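Local coordinates for protein citrate lyase, subunit 1 (PDB 6HXI) that probably takes part, as a subunit of ATP citrate lyase, in the ATP-dependent cleavage of citrate with coenzyme A to acetyl-CoA and oxaloacetate, at residues Arg17-Pro20 with Glu21-Asp25; Pro49-Thr53 with Thr54-Val58; Arg4-Glu8 with Tyr9-Asn13. All coordinates share one frame; numbering follows the deposited sequence.

Interaction 1 of 3, residues Arg17-Pro20 with Glu21-Asp25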
loop_
_atom_site.group_PDB
_atom_site.type_symbol
_atom_site.label_atom_id
_atom_site.label_comp_id
_atom_site.label_asym_id
_atom_site.label_seq_id
_atom_site.Cartn_x
_atom_site.Cartn_y
_atom_site.Cartn_z
ATOM N N ARG C 17 -12.117 13.345 -63.653
ATOM C CA ARG C 17 -11.352 12.555 -62.698
ATOM C C ARG C 17 -11.906 11.158 -62.435
ATOM O O ARG C 17 -11.152 10.193 -62.521
ATOM C CB ARG C 17 -11.182 13.322 -61.366
ATOM C CG ARG C 17 -9.992 12.860 -60.523
ATOM C CD ARG C 17 -9.277 14.012 -59.835
ATOM N NE ARG C 17 -9.766 14.240 -58.473
ATOM C CZ ARG C 17 -10.691 15.138 -58.139
ATOM N NH1 ARG C 17 -11.254 15.902 -59.072
ATOM N NH2 ARG C 17 -11.063 15.273 -56.872
ATOM N N TYR C 18 -13.190 11.044 -62.079
ATOM C CA TYR C 18 -13.745 9.771 -61.616
ATOM C C TYR C 18 -14.564 8.958 -62.661
ATOM O O TYR C 18 -14.643 7.736 -62.503
ATOM C CB TYR C 18 -14.524 9.990 -60.297
ATOM C CG TYR C 18 -13.604 10.558 -59.241
ATOM C CD1 TYR C 18 -12.595 9.779 -58.676
ATOM C CD2 TYR C 18 -13.632 11.912 -58.922
ATOM C CE1 TYR C 18 -11.680 10.318 -57.775
ATOM C CE2 TYR C 18 -12.711 12.465 -58.032
ATOM C CZ TYR C 18 -11.738 11.662 -57.457
ATOM O OH TYR C 18 -10.818 12.181 -56.571
ATOM N N LEU C 19 -15.061 9.566 -63.754
ATOM C CA LEU C 19 -15.774 8.759 -64.758
ATOM C C LEU C 19 -14.859 7.722 -65.496
ATOM O O LEU C 19 -15.343 6.606 -65.716
ATOM C CB LEU C 19 -16.584 9.585 -65.753
ATOM C CG LEU C 19 -17.656 8.789 -66.531
ATOM C CD1 LEU C 19 -18.917 8.568 -65.685
ATOM C CD2 LEU C 19 -18.007 9.481 -67.836
ATOM N N PRO C 20 -13.554 7.993 -65.801
ATOM C CA PRO C 20 -12.716 6.956 -66.447
ATOM C C PRO C 20 -12.437 5.687 -65.613
ATOM O O PRO C 20 -11.697 4.822 -66.076
ATOM C CB PRO C 20 -11.414 7.702 -66.776
ATOM C CG PRO C 20 -11.743 9.136 -66.698
ATOM C CD PRO C 20 -12.794 9.250 -65.657
ATOM N N GLU C 21 -13.037 5.572 -64.409
ATOM C CA GLU C 21 -12.922 4.437 -63.481
ATOM C C GLU C 21 -14.053 3.425 -63.692
ATOM O O GLU C 21 -13.938 2.275 -63.275
ATOM C CB GLU C 21 -12.945 4.930 -62.020
ATOM C CG GLU C 21 -11.618 5.504 -61.549
ATOM C CD GLU C 21 -11.584 6.057 -60.136
ATOM O OE1 GLU C 21 -12.290 5.518 -59.252
ATOM O OE2 GLU C 21 -10.805 7.010 -59.904
ATOM N N TYR C 22 -15.145 3.868 -64.331
ATOM C CA TYR C 22 -16.349 3.094 -64.652
ATOM C C TYR C 22 -16.424 2.824 -66.169
ATOM O O TYR C 22 -16.910 1.777 -66.605
ATOM C CB TYR C 22 -17.606 3.879 -64.192
ATOM C CG TYR C 22 -17.579 4.310 -62.739
ATOM C CD1 TYR C 22 -17.655 3.375 -61.711
ATOM C CD2 TYR C 22 -17.462 5.651 -62.391
ATOM C CE1 TYR C 22 -17.636 3.767 -60.371
ATOM C CE2 TYR C 22 -17.449 6.057 -61.054
ATOM C CZ TYR C 22 -17.534 5.110 -60.046
ATOM O OH TYR C 22 -17.502 5.494 -58.722
ATOM N N LEU C 23 -15.930 3.789 -66.953
ATOM C CA LEU C 23 -15.907 3.819 -68.412
ATOM C C LEU C 23 -14.443 3.910 -68.893
ATOM O O LEU C 23 -13.528 3.964 -68.065
ATOM C CB LEU C 23 -16.677 5.100 -68.808
ATOM C CG LEU C 23 -17.256 5.234 -70.206
ATOM C CD1 LEU C 23 -18.238 4.106 -70.521
ATOM C CD2 LEU C 23 -17.939 6.583 -70.361
ATOM N N ASP C 24 -14.220 3.926 -70.222
ATOM C CA ASP C 24 -12.887 4.130 -70.806
ATOM C C ASP C 24 -12.859 5.598 -71.255
ATOM O O ASP C 24 -12.487 5.906 -72.386
ATOM C CB ASP C 24 -12.624 3.164 -71.976
ATOM C CG ASP C 24 -12.828 1.697 -71.658
ATOM O OD1 ASP C 24 -12.793 1.334 -70.458
ATOM O OD2 ASP C 24 -13.029 0.909 -72.607
ATOM N N ASP C 25 -13.297 6.502 -70.345
ATOM C CA ASP C 25 -13.439 7.945 -70.541
ATOM C C ASP C 25 -12.116 8.693 -70.369
ATOM O O ASP C 25 -12.051 9.765 -69.743
ATOM C CB ASP C 25 -14.564 8.524 -69.647
ATOM C CG ASP C 25 -14.886 9.988 -69.917
ATOM O OD1 ASP C 25 -15.112 10.340 -71.102
ATOM O OD2 ASP C 25 -14.840 10.794 -68.957
#
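Glu-21 runs its side chain back along Tyr-18, three residues earlier, where the helical chain passes through a 3-10 turn into a loop. Start at CB: it lies 3.3 Å from Tyr-18 O, the same oxygen that receives a weak bond from Glu-21 N. CG, held beside the backbone N (chi1 -79°), is still only 3.9 Å from Tyr-18 O. From there the chain is extended, which brings CD to 4.1 Å from Tyr-18 CD1. At the tip OE2 comes closer, 3.5 Å from Tyr-18 CD1; the two side chains run alongside each other, but the carboxylate plane is turned 81° from that of the ring. The other oxygen, OE1, has a long, weak ion pair with Arg-230.

The turn itself is held by Leu-19 O, which takes two N-H groups: Leu-23 N almost head-on at 3.1 Å, and Tyr-22 N from above the carbonyl plane. One oxygen thus serves an i+4 and an i+3 donor, both on the turn that leaves the helix. Leu-19 CD2 touches Leu-23 CD2 at 3.8 Å and Asp-25 OD2 at 3.6 Å; that buried oxygen has no polar partner in the model.

Leu-19 then packs on Phe-182 and Phe-189 of helix 173-192, Tyr-22 lies on Ala-185 of the same helix with its OH bonded to Arg-230, and Leu-23 and Asp-25 meet Ile-210 of strand 209-220.

Interaction 2 of 3, residues Pro49-Thr53 with Thr54-Val58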
loop_
_atom_site.group_PDB
_atom_site.type_symbol
_atom_site.label_atom_id
_atom_site.label_comp_id
_atom_site.label_asym_id
_atom_site.label_seq_id
_atom_site.Cartn_x
_atom_site.Cartn_y
_atom_site.Cartn_z
ATOM N N PRO C 49 -1.106 25.388 -69.895
ATOM C CA PRO C 49 -0.440 25.820 -71.135
ATOM C C PRO C 49 -1.353 25.690 -72.354
ATOM O O PRO C 49 -1.300 26.550 -73.231
ATOM C CB PRO C 49 0.787 24.902 -71.227
ATOM C CG PRO C 49 0.896 24.233 -69.881
ATOM C CD PRO C 49 -0.491 24.157 -69.363
ATOM N N TRP C 50 -2.243 24.663 -72.365
ATOM C CA TRP C 50 -3.227 24.385 -73.425
ATOM C C TRP C 50 -4.092 25.601 -73.832
ATOM O O TRP C 50 -4.563 25.647 -74.967
ATOM C CB TRP C 50 -4.119 23.185 -73.049
ATOM C CG TRP C 50 -4.947 23.396 -71.816
ATOM C CD1 TRP C 50 -4.630 23.019 -70.544
ATOM C CD2 TRP C 50 -6.232 24.038 -71.738
ATOM N NE1 TRP C 50 -5.640 23.374 -69.677
ATOM C CE2 TRP C 50 -6.629 24.015 -70.380
ATOM C CE3 TRP C 50 -7.090 24.632 -72.685
ATOM C CZ2 TRP C 50 -7.843 24.569 -69.942
ATOM C CZ3 TRP C 50 -8.287 25.183 -72.251
ATOM C CH2 TRP C 50 -8.662 25.133 -70.898
ATOM N N LEU C 51 -4.308 26.562 -72.898
ATOM C CA LEU C 51 -5.101 27.779 -73.109
ATOM C C LEU C 51 -4.651 28.571 -74.337
ATOM O O LEU C 51 -5.475 28.929 -75.182
ATOM C CB LEU C 51 -5.039 28.696 -71.868
ATOM C CG LEU C 51 -5.818 28.280 -70.627
ATOM C CD1 LEU C 51 -5.364 29.077 -69.418
ATOM C CD2 LEU C 51 -7.322 28.471 -70.815
ATOM N N LYS C 52 -3.339 28.829 -74.434
ATOM C CA LYS C 52 -2.723 29.627 -75.489
ATOM C C LYS C 52 -2.737 28.971 -76.893
ATOM O O LYS C 52 -2.692 29.696 -77.890
ATOM C CB LYS C 52 -1.291 30.029 -75.083
ATOM C CG LYS C 52 -1.234 30.898 -73.816
ATOM C CD LYS C 52 0.190 31.303 -73.427
ATOM C CE LYS C 52 0.587 32.658 -73.980
ATOM N NZ LYS C 52 1.968 33.038 -73.586
ATOM N N THR C 53 -2.840 27.625 -76.970
ATOM C CA THR C 53 -2.784 26.857 -78.224
ATOM C C THR C 53 -4.097 26.127 -78.642
ATOM O O THR C 53 -4.074 25.344 -79.598
ATOM C CB THR C 53 -1.611 25.855 -78.151
ATOM O OG1 THR C 53 -1.454 25.370 -76.808
ATOM C CG2 THR C 53 -0.305 26.453 -78.640
ATOM N N THR C 54 -5.225 26.382 -77.950
ATOM C CA THR C 54 -6.510 25.722 -78.252
ATOM C C THR C 54 -7.628 26.745 -78.508
ATOM O O THR C 54 -7.546 27.873 -78.007
ATOM C CB THR C 54 -6.879 24.745 -77.101
ATOM O OG1 THR C 54 -5.727 23.985 -76.732
ATOM C CG2 THR C 54 -8.016 23.785 -77.455
ATOM N N ARG C 55 -8.662 26.359 -79.302
ATOM C CA ARG C 55 -9.837 27.207 -79.521
ATOM C C ARG C 55 -10.719 27.030 -78.279
ATOM O O ARG C 55 -10.931 25.903 -77.830
ATOM C CB ARG C 55 -10.584 26.870 -80.825
ATOM C CG ARG C 55 -9.863 27.318 -82.104
ATOM C CD ARG C 55 -9.427 28.785 -82.138
ATOM N NE ARG C 55 -10.552 29.722 -82.194
ATOM C CZ ARG C 55 -10.605 30.785 -82.992
ATOM N NH1 ARG C 55 -9.600 31.058 -83.817
ATOM N NH2 ARG C 55 -11.659 31.591 -82.965
ATOM N N LEU C 56 -11.174 28.145 -77.705
ATOM C CA LEU C 56 -11.887 28.183 -76.437
ATOM C C LEU C 56 -13.385 28.503 -76.484
ATOM O O LEU C 56 -13.942 28.870 -77.524
ATOM C CB LEU C 56 -11.187 29.204 -75.502
ATOM C CG LEU C 56 -9.665 29.125 -75.371
ATOM C CD1 LEU C 56 -9.149 30.298 -74.628
ATOM C CD2 LEU C 56 -9.212 27.847 -74.670
ATOM N N VAL C 57 -14.020 28.302 -75.307
ATOM C CA VAL C 57 -15.392 28.619 -74.909
ATOM C C VAL C 57 -15.269 29.247 -73.503
ATOM O O VAL C 57 -14.633 28.669 -72.617
ATOM C CB VAL C 57 -16.359 27.392 -74.903
ATOM C CG1 VAL C 57 -17.751 27.773 -74.408
ATOM C CG2 VAL C 57 -16.462 26.757 -76.277
ATOM N N VAL C 58 -15.848 30.428 -73.318
ATOM C CA VAL C 58 -15.835 31.087 -72.018
ATOM C C VAL C 58 -17.272 31.552 -71.707
ATOM O O VAL C 58 -17.925 32.186 -72.539
ATOM C CB VAL C 58 -14.711 32.158 -71.834
ATOM C CG1 VAL C 58 -14.699 33.201 -72.944
ATOM C CG2 VAL C 58 -14.743 32.805 -70.452
HETATM O O HOH W 1 -3.037 22.490 -77.408
#
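Thr-54 reaches back four residues with its hydroxyl and donates from OG1 to Trp-50 O at 2.7 Å, closing off the short, weakly bonded helix 50-53 just before strand 56-60. Its first torsion explains the bond: at chi1 -45° OG1 stands beside the backbone N and faces the helix, while the methyl CG2 is turned anti to that N. The hydroxyl approaches 26° out of the carbonyl plane. Thr-53 N reaches Trp-50 O from the opposite face, so the oxygen is gripped from both sides. A water donates to Thr-54 OG1 at 3.2 Å and also has a weak link to Thr-53 OG1.

Trp-50 takes the crowded rotamer, with CG between its own N and carbonyl carbon (chi1 62°). This turns the indole toward Leu-56, whose CD2 meets the benzo corner, Trp-50 CZ3, at 3.7 Å. The indole also has Leu-51 CG over one face, offset toward the rim. The same Leu-56 methyl comes to 4.3 Å from Leu-51 CD2, so it touches both helix residues.

Trp-50 and Thr-54 lie against Pro-110 of strand 106-110, the antiparallel neighbour of strand 56-60, and Leu-56 lies against Ile-108 of the same strand, while helix 79-89 covers the leucines through Trp-79 on Leu-51 and Ala-82 on Leu-56.

Interaction 3 of 3, residues Arg4-Glu8 with Tyr9-Asn13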
loop_
_atom_site.group_PDB
_atom_site.type_symbol
_atom_site.label_atom_id
_atom_site.label_comp_id
_atom_site.label_asym_id
_atom_site.label_seq_id
_atom_site.Cartn_x
_atom_site.Cartn_y
_atom_site.Cartn_z
ATOM N N ARG C 4 -27.048 20.844 -52.658
ATOM C CA ARG C 4 -26.271 22.055 -52.953
ATOM C C ARG C 4 -25.684 22.016 -54.351
ATOM O O ARG C 4 -25.014 21.054 -54.712
ATOM C CB ARG C 4 -25.162 22.284 -51.898
ATOM C CG ARG C 4 -25.661 22.418 -50.442
ATOM C CD ARG C 4 -25.632 23.850 -50.006
ATOM N NE ARG C 4 -24.474 24.149 -49.162
ATOM C CZ ARG C 4 -23.745 25.257 -49.262
ATOM N NH1 ARG C 4 -24.024 26.165 -50.196
ATOM N NH2 ARG C 4 -22.725 25.464 -48.435
ATOM N N GLY C 5 -25.950 23.070 -55.114
ATOM C CA GLY C 5 -25.490 23.224 -56.488
ATOM C C GLY C 5 -23.995 23.460 -56.571
ATOM O O GLY C 5 -23.409 24.039 -55.659
ATOM N N ILE C 6 -23.359 22.955 -57.633
ATOM C CA ILE C 6 -21.905 23.107 -57.808
ATOM C C ILE C 6 -21.598 23.721 -59.163
ATOM O O ILE C 6 -22.387 23.577 -60.098
ATOM C CB ILE C 6 -21.090 21.799 -57.523
ATOM C CG1 ILE C 6 -21.552 20.606 -58.397
ATOM C CG2 ILE C 6 -21.142 21.439 -56.036
ATOM C CD1 ILE C 6 -20.525 19.495 -58.505
ATOM N N ARG C 7 -20.456 24.406 -59.270
ATOM C CA ARG C 7 -20.010 25.007 -60.520
ATOM C C ARG C 7 -19.787 23.930 -61.554
ATOM O O ARG C 7 -19.366 22.813 -61.221
ATOM C CB ARG C 7 -18.714 25.818 -60.345
ATOM C CG ARG C 7 -18.881 27.021 -59.449
ATOM C CD ARG C 7 -17.808 28.069 -59.649
ATOM N NE ARG C 7 -17.643 28.870 -58.435
ATOM C CZ ARG C 7 -18.453 29.862 -58.067
ATOM N NH1 ARG C 7 -18.245 30.510 -56.927
ATOM N NH2 ARG C 7 -19.496 30.193 -58.821
ATOM N N GLU C 8 -20.093 24.277 -62.813
ATOM C CA GLU C 8 -19.888 23.451 -64.007
ATOM C C GLU C 8 -18.416 22.993 -64.007
ATOM O O GLU C 8 -18.144 21.835 -64.304
ATOM C CB GLU C 8 -20.199 24.288 -65.257
ATOM C CG GLU C 8 -20.414 23.490 -66.531
ATOM C CD GLU C 8 -20.779 24.325 -67.750
ATOM O OE1 GLU C 8 -21.497 25.342 -67.599
ATOM O OE2 GLU C 8 -20.361 23.942 -68.865
ATOM N N TYR C 9 -17.487 23.900 -63.611
ATOM C CA TYR C 9 -16.048 23.663 -63.477
ATOM C C TYR C 9 -15.785 22.448 -62.578
ATOM O O TYR C 9 -15.076 21.527 -62.990
ATOM C CB TYR C 9 -15.345 24.928 -62.931
ATOM C CG TYR C 9 -13.892 24.724 -62.563
ATOM C CD1 TYR C 9 -12.923 24.535 -63.544
ATOM C CD2 TYR C 9 -13.484 24.717 -61.232
ATOM C CE1 TYR C 9 -11.581 24.347 -63.212
ATOM C CE2 TYR C 9 -12.151 24.491 -60.886
ATOM C CZ TYR C 9 -11.199 24.321 -61.882
ATOM O OH TYR C 9 -9.872 24.121 -61.573
ATOM N N ASP C 10 -16.419 22.424 -61.394
ATOM C CA ASP C 10 -16.312 21.378 -60.387
ATOM C C ASP C 10 -16.944 20.050 -60.832
ATOM O O ASP C 10 -16.335 18.989 -60.645
ATOM C CB ASP C 10 -16.912 21.874 -59.063
ATOM C CG ASP C 10 -16.214 23.091 -58.463
ATOM O OD1 ASP C 10 -14.960 23.152 -58.517
ATOM O OD2 ASP C 10 -16.916 23.951 -57.875
ATOM N N ALA C 11 -18.148 20.112 -61.452
ATOM C CA ALA C 11 -18.886 18.941 -61.940
ATOM C C ALA C 11 -18.121 18.218 -63.078
ATOM O O ALA C 11 -17.978 16.992 -63.050
ATOM C CB ALA C 11 -20.273 19.363 -62.399
ATOM N N LYS C 12 -17.594 18.997 -64.043
ATOM C CA LYS C 12 -16.810 18.511 -65.181
ATOM C C LYS C 12 -15.464 17.957 -64.719
ATOM O O LYS C 12 -15.000 16.967 -65.281
ATOM C CB LYS C 12 -16.615 19.612 -66.231
ATOM C CG LYS C 12 -17.855 19.847 -67.075
ATOM C CD LYS C 12 -17.689 20.996 -68.028
ATOM C CE LYS C 12 -18.764 20.929 -69.078
ATOM N NZ LYS C 12 -18.676 22.054 -70.033
ATOM N N ASN C 13 -14.851 18.584 -63.691
ATOM C CA ASN C 13 -13.584 18.142 -63.104
ATOM C C ASN C 13 -13.778 16.795 -62.426
ATOM O O ASN C 13 -12.925 15.915 -62.600
ATOM C CB ASN C 13 -13.024 19.165 -62.124
ATOM C CG ASN C 13 -11.564 19.470 -62.343
ATOM O OD1 ASN C 13 -10.707 18.576 -62.426
ATOM N ND2 ASN C 13 -11.246 20.750 -62.454
#
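Glu-8 and Lys-12 run alongside each other in the same direction, forming an i to i+4 salt bridge on the first turn of helix 8-18, at a strand-to-helix junction of the ATP-grasp domain. Lys-12 NZ gives a hydrogen to the anti lone pair of Glu-8 OE2, the one turned away from the other carboxylate oxygen, at 2.8 Å. Both chains are extended beyond CG, and Glu-8 CG is anti to its backbone N (chi1 -164°), which sends the carboxylate along the helix beside the lysine.

Neither charge relies on the other alone. Glu-8 OE2 also has a salt bridge with Lys-59, and Lys-12 NZ reaches Glu-109 OE1 and the carbonyl oxygen of Leu-213. The buried ammonium is therefore shared by two carboxylates and a carbonyl.

At the N-cap, Arg-7 supplies no capping side chain. Instead the carboxylate of Asp-61 takes the first N-H groups, OD1 from Glu-8 N and OD2 from Tyr-9 N. The first helical bonds follow: Ala-11 N to Arg-7 O at 3.0 Å and Lys-12 N to Glu-8 O at 2.9 Å. The Arg-7 guanidinium goes elsewhere, with NH2 bonded to Asp-61 O and a cation-pi contact to Tyr-105. Asp-10 runs alongside its aliphatic part, OD2 lying 3.6 Å from Arg-7 CB, whereas Arg-7 NE stays 5.0 Å from Asp-10 OD2.

On the apolar side, Ile-6 of strand 3-6 packs on Ala-217 and Leu-219 of strand 209-220, Ala-11 packs on Met-215 and Ala-217 of the same strand, and Ile-6 CD1 rests 3.9 Å from Ala-11 CB.

Overall arrangement
Interactions 3 and 1 sit at the beginning and end regions of helix 8-18, their centres about 17 Å apart. Interaction 2 is about 20 Å from interaction 3 between centres and about 7 Å between nearest atoms; from interaction 1 it is about 24 Å between centres. Interactions 2 and 3 are linked through strand 56-60, which leaves interaction 2 and supplies Lys-59 to the Glu-8 carboxylate; Val-57 is backbone-bonded to Glu-109, the partner of Lys-12. All three belong to the ATP-grasp part. The sodium and coenzyme A sites, with Asp-255, Thr-258, Gly-259, Gly-307 and Phe-345 among their residues, belong to the chain's later half.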